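Local coordinates for mitogen-activated protein kinase, putative (Map kinase-like protein) (Leishmania major, PDB 3PG1) that probably phosphorylates serine and threonine residues of other proteins with ATP, as a parasite MAP kinase with the eukaryotic protein kinase fold, at residues L13-Q27 and C39-R53. Sequence-based numbering, arbitrary orientation.
Sequences LIAELHAMQSPYTVQ and CAGVDSEGIPVAIKR
With CG anti to the backbone N (chi1 -176°) and the chain extended as far as NE, Arg53 reaches from its strand to Glu16 on helix 7-19, whose own extended chain meets it at about a right angle. The grip is side-on: Arg53 NE gives a nearly straight bond to Glu16 OE1 (2.7 Å) and Arg53 NH2 one to Glu16 OE2 (2.8 Å), each on the syn lone pair, the two flat groups lying nearly coplanar. Tyr110 OH on the neighbouring strand 108-114 also bonds Glu16 OE1, so this oxygen has two polar partners.

Leu13, one helical turn before Leu17, points its side chain toward strand 48-54, with CD1 beside Arg53 CB. Its CG is likewise anti to N (chi1 -173°), which carries Leu13 CD2 to Cys39 CB (3.8 Å) and Ile51 CG2 (3.9 Å). Val26 CG1 meets the same Cys39 CB from the adjoining strand. At the other end of Ile51, CD1 lies against Tyr24 CB (3.8 Å), while Val49 CG2 touches Tyr24 CD1. Pro23 CG sits over one face of the tyrosine ring, and the Tyr24 hydroxyl is hydrogen-bonded to Asp96.

The backbones join in antiparallel fashion: Thr25 and Val42 form a hydrogen-bonded pair, Thr25 N to Val42 O (3.1 Å) and Val42 N to Thr25 O, and Gln27 N bonds Ala40 O. This is the open end of the first hairpin of the kinase N-lobe sheet, away from its turn; the helix packs across that sheet. A two-pronged, nearly planar ion pair fixes how both charged groups are turned, and together with the apolar contacts of Leu13 it ties the N-terminal helix to the N-lobe.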
loop_
_atom_site.group_PDB
_atom_site.type_symbol
_atom_site.label_atom_id
_atom_site.label_comp_id
_atom_site.label_asym_id
_atom_site.label_seq_id
_atom_site.Cartn_x
_atom_site.Cartn_y
_atom_site.Cartn_z
ATOM N N LEU A 13 -9.667 1.917 -25.539
ATOM C CA LEU A 13 -8.579 0.991 -25.243
ATOM C C LEU A 13 -8.460 -0.129 -26.280
ATOM O O LEU A 13 -7.348 -0.383 -26.751
ATOM C CB LEU A 13 -8.704 0.406 -23.829
ATOM C CG LEU A 13 -7.520 -0.458 -23.349
ATOM C CD1 LEU A 13 -6.268 0.368 -23.152
ATOM C CD2 LEU A 13 -7.863 -1.182 -22.083
ATOM N N ILE A 14 -9.599 -0.793 -26.636
ATOM C CA ILE A 14 -9.627 -1.882 -27.629
ATOM C C ILE A 14 -8.972 -1.414 -28.937
ATOM O O ILE A 14 -8.020 -2.047 -29.398
ATOM C CB ILE A 14 -11.057 -2.487 -27.843
ATOM C CG1 ILE A 14 -11.529 -3.244 -26.576
ATOM C CG2 ILE A 14 -11.108 -3.410 -29.087
ATOM C CD1 ILE A 14 -13.041 -3.684 -26.544
ATOM N N ALA A 15 -9.452 -0.275 -29.492
ATOM C CA ALA A 15 -8.949 0.313 -30.745
ATOM C C ALA A 15 -7.448 0.639 -30.656
ATOM O O ALA A 15 -6.688 0.230 -31.532
ATOM C CB ALA A 15 -9.744 1.562 -31.096
ATOM N N GLU A 16 -7.020 1.329 -29.569
ATOM C CA GLU A 16 -5.610 1.689 -29.383
ATOM C C GLU A 16 -4.701 0.464 -29.300
ATOM O O GLU A 16 -3.648 0.451 -29.943
ATOM C CB GLU A 16 -5.429 2.609 -28.171
ATOM C CG GLU A 16 -5.923 4.022 -28.437
ATOM C CD GLU A 16 -6.384 4.799 -27.216
ATOM O OE1 GLU A 16 -6.027 4.419 -26.076
ATOM O OE2 GLU A 16 -7.096 5.810 -27.406
ATOM N N LEU A 17 -5.115 -0.570 -28.532
ATOM C CA LEU A 17 -4.347 -1.816 -28.398
ATOM C C LEU A 17 -4.294 -2.587 -29.729
ATOM O O LEU A 17 -3.294 -3.250 -30.008
ATOM C CB LEU A 17 -4.885 -2.702 -27.263
ATOM C CG LEU A 17 -4.675 -2.189 -25.812
ATOM C CD1 LEU A 17 -5.218 -3.179 -24.810
ATOM C CD2 LEU A 17 -3.202 -1.939 -25.504
ATOM N N HIS A 18 -5.345 -2.470 -30.554
ATOM C CA HIS A 18 -5.418 -3.106 -31.879
ATOM C C HIS A 18 -4.411 -2.472 -32.839
ATOM O O HIS A 18 -3.623 -3.193 -33.451
ATOM C CB HIS A 18 -6.855 -3.074 -32.445
ATOM C CG HIS A 18 -7.724 -4.193 -31.948
ATOM N ND1 HIS A 18 -7.202 -5.257 -31.212
ATOM C CD2 HIS A 18 -9.045 -4.415 -32.148
ATOM C CE1 HIS A 18 -8.223 -6.061 -30.966
ATOM N NE2 HIS A 18 -9.351 -5.600 -31.509
ATOM N N ALA A 19 -4.379 -1.120 -32.886
ATOM C CA ALA A 19 -3.441 -0.303 -33.668
ATOM C C ALA A 19 -1.978 -0.648 -33.307
ATOM O O ALA A 19 -1.096 -0.577 -34.161
ATOM C CB ALA A 19 -3.707 1.177 -33.405
ATOM N N MET A 20 -1.745 -1.043 -32.040
ATOM C CA MET A 20 -0.444 -1.409 -31.479
ATOM C C MET A 20 -0.033 -2.876 -31.707
ATOM O O MET A 20 1.122 -3.219 -31.428
ATOM C CB MET A 20 -0.447 -1.136 -29.968
ATOM C CG MET A 20 -0.330 0.320 -29.612
ATOM S SD MET A 20 -0.273 0.567 -27.810
ATOM C CE MET A 20 0.029 2.293 -27.774
ATOM N N GLN A 21 -0.974 -3.751 -32.158
ATOM C CA GLN A 21 -0.766 -5.209 -32.322
ATOM C C GLN A 21 -0.415 -5.858 -30.944
ATOM O O GLN A 21 0.325 -6.845 -30.874
ATOM C CB GLN A 21 0.260 -5.556 -33.435
ATOM C CG GLN A 21 -0.064 -4.949 -34.803
ATOM C CD GLN A 21 0.431 -5.744 -35.996
ATOM O OE1 GLN A 21 0.007 -6.879 -36.240
ATOM N NE2 GLN A 21 1.253 -5.126 -36.838
ATOM N N SER A 22 -0.969 -5.270 -29.851
ATOM C CA SER A 22 -0.780 -5.695 -28.458
ATOM C C SER A 22 -1.218 -7.151 -28.221
ATOM O O SER A 22 -2.141 -7.634 -28.903
ATOM C CB SER A 22 -1.507 -4.750 -27.501
ATOM O OG SER A 22 -2.664 -5.333 -26.920
ATOM N N PRO A 23 -0.582 -7.864 -27.257
ATOM C CA PRO A 23 -0.975 -9.267 -27.007
ATOM C C PRO A 23 -2.230 -9.425 -26.131
ATOM O O PRO A 23 -2.525 -10.540 -25.685
ATOM C CB PRO A 23 0.267 -9.852 -26.322
ATOM C CG PRO A 23 0.864 -8.698 -25.591
ATOM C CD PRO A 23 0.558 -7.461 -26.403
ATOM N N TYR A 24 -2.973 -8.326 -25.909
ATOM C CA TYR A 24 -4.134 -8.286 -25.026
ATOM C C TYR A 24 -5.502 -8.353 -25.663
ATOM O O TYR A 24 -5.689 -7.971 -26.818
ATOM C CB TYR A 24 -4.043 -7.084 -24.057
ATOM C CG TYR A 24 -2.711 -7.008 -23.346
ATOM C CD1 TYR A 24 -2.413 -7.862 -22.290
ATOM C CD2 TYR A 24 -1.724 -6.122 -23.770
ATOM C CE1 TYR A 24 -1.169 -7.830 -21.664
ATOM C CE2 TYR A 24 -0.481 -6.076 -23.150
ATOM C CZ TYR A 24 -0.204 -6.935 -22.099
ATOM O OH TYR A 24 1.027 -6.898 -21.489
ATOM N N THR A 25 -6.463 -8.849 -24.880
ATOM C CA THR A 25 -7.876 -8.948 -25.224
ATOM C C THR A 25 -8.632 -8.281 -24.069
ATOM O O THR A 25 -8.649 -8.826 -22.961
ATOM C CB THR A 25 -8.289 -10.421 -25.465
ATOM O OG1 THR A 25 -7.449 -11.001 -26.465
ATOM C CG2 THR A 25 -9.755 -10.561 -25.873
ATOM N N VAL A 26 -9.194 -7.083 -24.313
ATOM C CA VAL A 26 -9.956 -6.303 -23.323
ATOM C C VAL A 26 -11.330 -6.969 -23.154
ATOM O O VAL A 26 -12.143 -6.942 -24.076
ATOM C CB VAL A 26 -10.086 -4.805 -23.712
ATOM C CG1 VAL A 26 -10.710 -3.992 -22.585
ATOM C CG2 VAL A 26 -8.745 -4.216 -24.124
ATOM N N GLN A 27 -11.567 -7.587 -21.987
ATOM C CA GLN A 27 -12.800 -8.314 -21.705
ATOM C C GLN A 27 -13.908 -7.457 -21.106
ATOM O O GLN A 27 -15.032 -7.484 -21.611
ATOM C CB GLN A 27 -12.526 -9.541 -20.819
ATOM C CG GLN A 27 -11.843 -10.702 -21.539
ATOM C CD GLN A 27 -11.714 -11.927 -20.661
ATOM O OE1 GLN A 27 -11.265 -11.864 -19.508
ATOM N NE2 GLN A 27 -12.099 -13.079 -21.195
ATOM N N CYS A 39 -9.357 -1.383 -17.161
ATOM C CA CYS A 39 -10.132 -2.443 -17.791
ATOM C C CYS A 39 -9.517 -3.793 -17.478
ATOM O O CYS A 39 -8.294 -3.924 -17.464
ATOM C CB CYS A 39 -10.236 -2.224 -19.296
ATOM S SG CYS A 39 -11.515 -1.044 -19.786
ATOM N N ALA A 40 -10.361 -4.797 -17.234
ATOM C CA ALA A 40 -9.892 -6.153 -17.005
ATOM C C ALA A 40 -9.794 -6.857 -18.367
ATOM O O ALA A 40 -10.773 -6.917 -19.121
ATOM C CB ALA A 40 -10.835 -6.896 -16.077
ATOM N N GLY A 41 -8.589 -7.315 -18.687
ATOM C CA GLY A 41 -8.288 -8.012 -19.927
ATOM C C GLY A 41 -7.561 -9.315 -19.675
ATOM O O GLY A 41 -7.513 -9.793 -18.536
ATOM N N VAL A 42 -6.990 -9.902 -20.742
ATOM C CA VAL A 42 -6.238 -11.157 -20.684
ATOM C C VAL A 42 -4.981 -11.029 -21.570
ATOM O O VAL A 42 -5.067 -10.453 -22.656
ATOM C CB VAL A 42 -7.160 -12.355 -21.088
ATOM C CG1 VAL A 42 -6.370 -13.576 -21.529
ATOM C CG2 VAL A 42 -8.112 -12.734 -19.960
ATOM N N ASP A 43 -3.820 -11.556 -21.109
ATOM C CA ASP A 43 -2.600 -11.556 -21.926
ATOM C C ASP A 43 -2.644 -12.718 -22.979
ATOM O O ASP A 43 -3.626 -13.467 -23.024
ATOM C CB ASP A 43 -1.321 -11.547 -21.051
ATOM C CG ASP A 43 -0.976 -12.832 -20.306
ATOM O OD1 ASP A 43 -1.848 -13.722 -20.208
ATOM O OD2 ASP A 43 0.161 -12.937 -19.803
ATOM N N SER A 44 -1.607 -12.862 -23.824
ATOM C CA SER A 44 -1.582 -13.911 -24.855
ATOM C C SER A 44 -1.503 -15.366 -24.310
ATOM O O SER A 44 -1.633 -16.315 -25.090
ATOM C CB SER A 44 -0.483 -13.639 -25.883
ATOM O OG SER A 44 0.814 -13.730 -25.314
ATOM N N GLU A 45 -1.329 -15.528 -22.977
ATOM C CA GLU A 45 -1.217 -16.825 -22.295
ATOM C C GLU A 45 -2.420 -17.180 -21.392
ATOM O O GLU A 45 -2.376 -18.196 -20.687
ATOM C CB GLU A 45 0.104 -16.898 -21.502
ATOM N N GLY A 46 -3.471 -16.357 -21.427
ATOM C CA GLY A 46 -4.675 -16.576 -20.630
ATOM C C GLY A 46 -4.681 -15.924 -19.256
ATOM O O GLY A 46 -5.738 -15.867 -18.620
ATOM N N ILE A 47 -3.512 -15.434 -18.774
ATOM C CA ILE A 47 -3.391 -14.788 -17.459
ATOM C C ILE A 47 -4.148 -13.439 -17.368
ATOM O O ILE A 47 -3.879 -12.530 -18.163
ATOM C CB ILE A 47 -1.919 -14.680 -16.985
ATOM N N PRO A 48 -5.103 -13.309 -16.408
ATOM C CA PRO A 48 -5.871 -12.051 -16.281
ATOM C C PRO A 48 -5.024 -10.846 -15.889
ATOM O O PRO A 48 -4.173 -10.931 -14.982
ATOM C CB PRO A 48 -6.916 -12.371 -15.200
ATOM C CG PRO A 48 -6.963 -13.883 -15.130
ATOM C CD PRO A 48 -5.554 -14.308 -15.415
ATOM N N VAL A 49 -5.250 -9.726 -16.595
ATOM C CA VAL A 49 -4.530 -8.466 -16.382
ATOM C C VAL A 49 -5.473 -7.289 -16.204
ATOM O O VAL A 49 -6.622 -7.321 -16.654
ATOM C CB VAL A 49 -3.445 -8.161 -17.466
ATOM C CG1 VAL A 49 -2.274 -9.147 -17.399
ATOM C CG2 VAL A 49 -4.036 -8.103 -18.881
ATOM N N ALA A 50 -4.978 -6.256 -15.515
ATOM C CA ALA A 50 -5.662 -4.995 -15.316
ATOM C C ALA A 50 -4.913 -4.023 -16.236
ATOM O O ALA A 50 -3.684 -3.895 -16.153
ATOM C CB ALA A 50 -5.549 -4.555 -13.855
ATOM N N ILE A 51 -5.633 -3.408 -17.173
ATOM C CA ILE A 51 -5.002 -2.476 -18.110
ATOM C C ILE A 51 -5.467 -1.046 -17.853
ATOM O O ILE A 51 -6.626 -0.693 -18.132
ATOM C CB ILE A 51 -5.122 -2.906 -19.593
ATOM C CG1 ILE A 51 -4.574 -4.352 -19.808
ATOM C CG2 ILE A 51 -4.405 -1.891 -20.500
ATOM C CD1 ILE A 51 -5.226 -5.129 -20.977
ATOM N N LYS A 52 -4.544 -0.231 -17.312
ATOM C CA LYS A 52 -4.767 1.178 -17.014
ATOM C C LYS A 52 -4.314 2.032 -18.189
ATOM O O LYS A 52 -3.207 1.852 -18.705
ATOM C CB LYS A 52 -4.044 1.588 -15.716
ATOM C CG LYS A 52 -4.437 2.977 -15.202
ATOM C CD LYS A 52 -3.686 3.314 -13.923
ATOM C CE LYS A 52 -3.719 4.784 -13.583
ATOM N NZ LYS A 52 -2.896 5.090 -12.376
ATOM N N ARG A 53 -5.185 2.956 -18.609
ATOM C CA ARG A 53 -4.966 3.882 -19.718
ATOM C C ARG A 53 -4.952 5.309 -19.153
ATOM O O ARG A 53 -5.968 5.776 -18.649
ATOM C CB ARG A 53 -6.085 3.702 -20.768
ATOM C CG ARG A 53 -5.960 4.535 -22.038
ATOM C CD ARG A 53 -7.295 4.520 -22.753
ATOM N NE ARG A 53 -7.327 5.356 -23.954
ATOM C CZ ARG A 53 -7.905 6.553 -24.027
ATOM N NH1 ARG A 53 -8.472 7.089 -22.952
ATOM N NH2 ARG A 53 -7.918 7.222 -25.174
#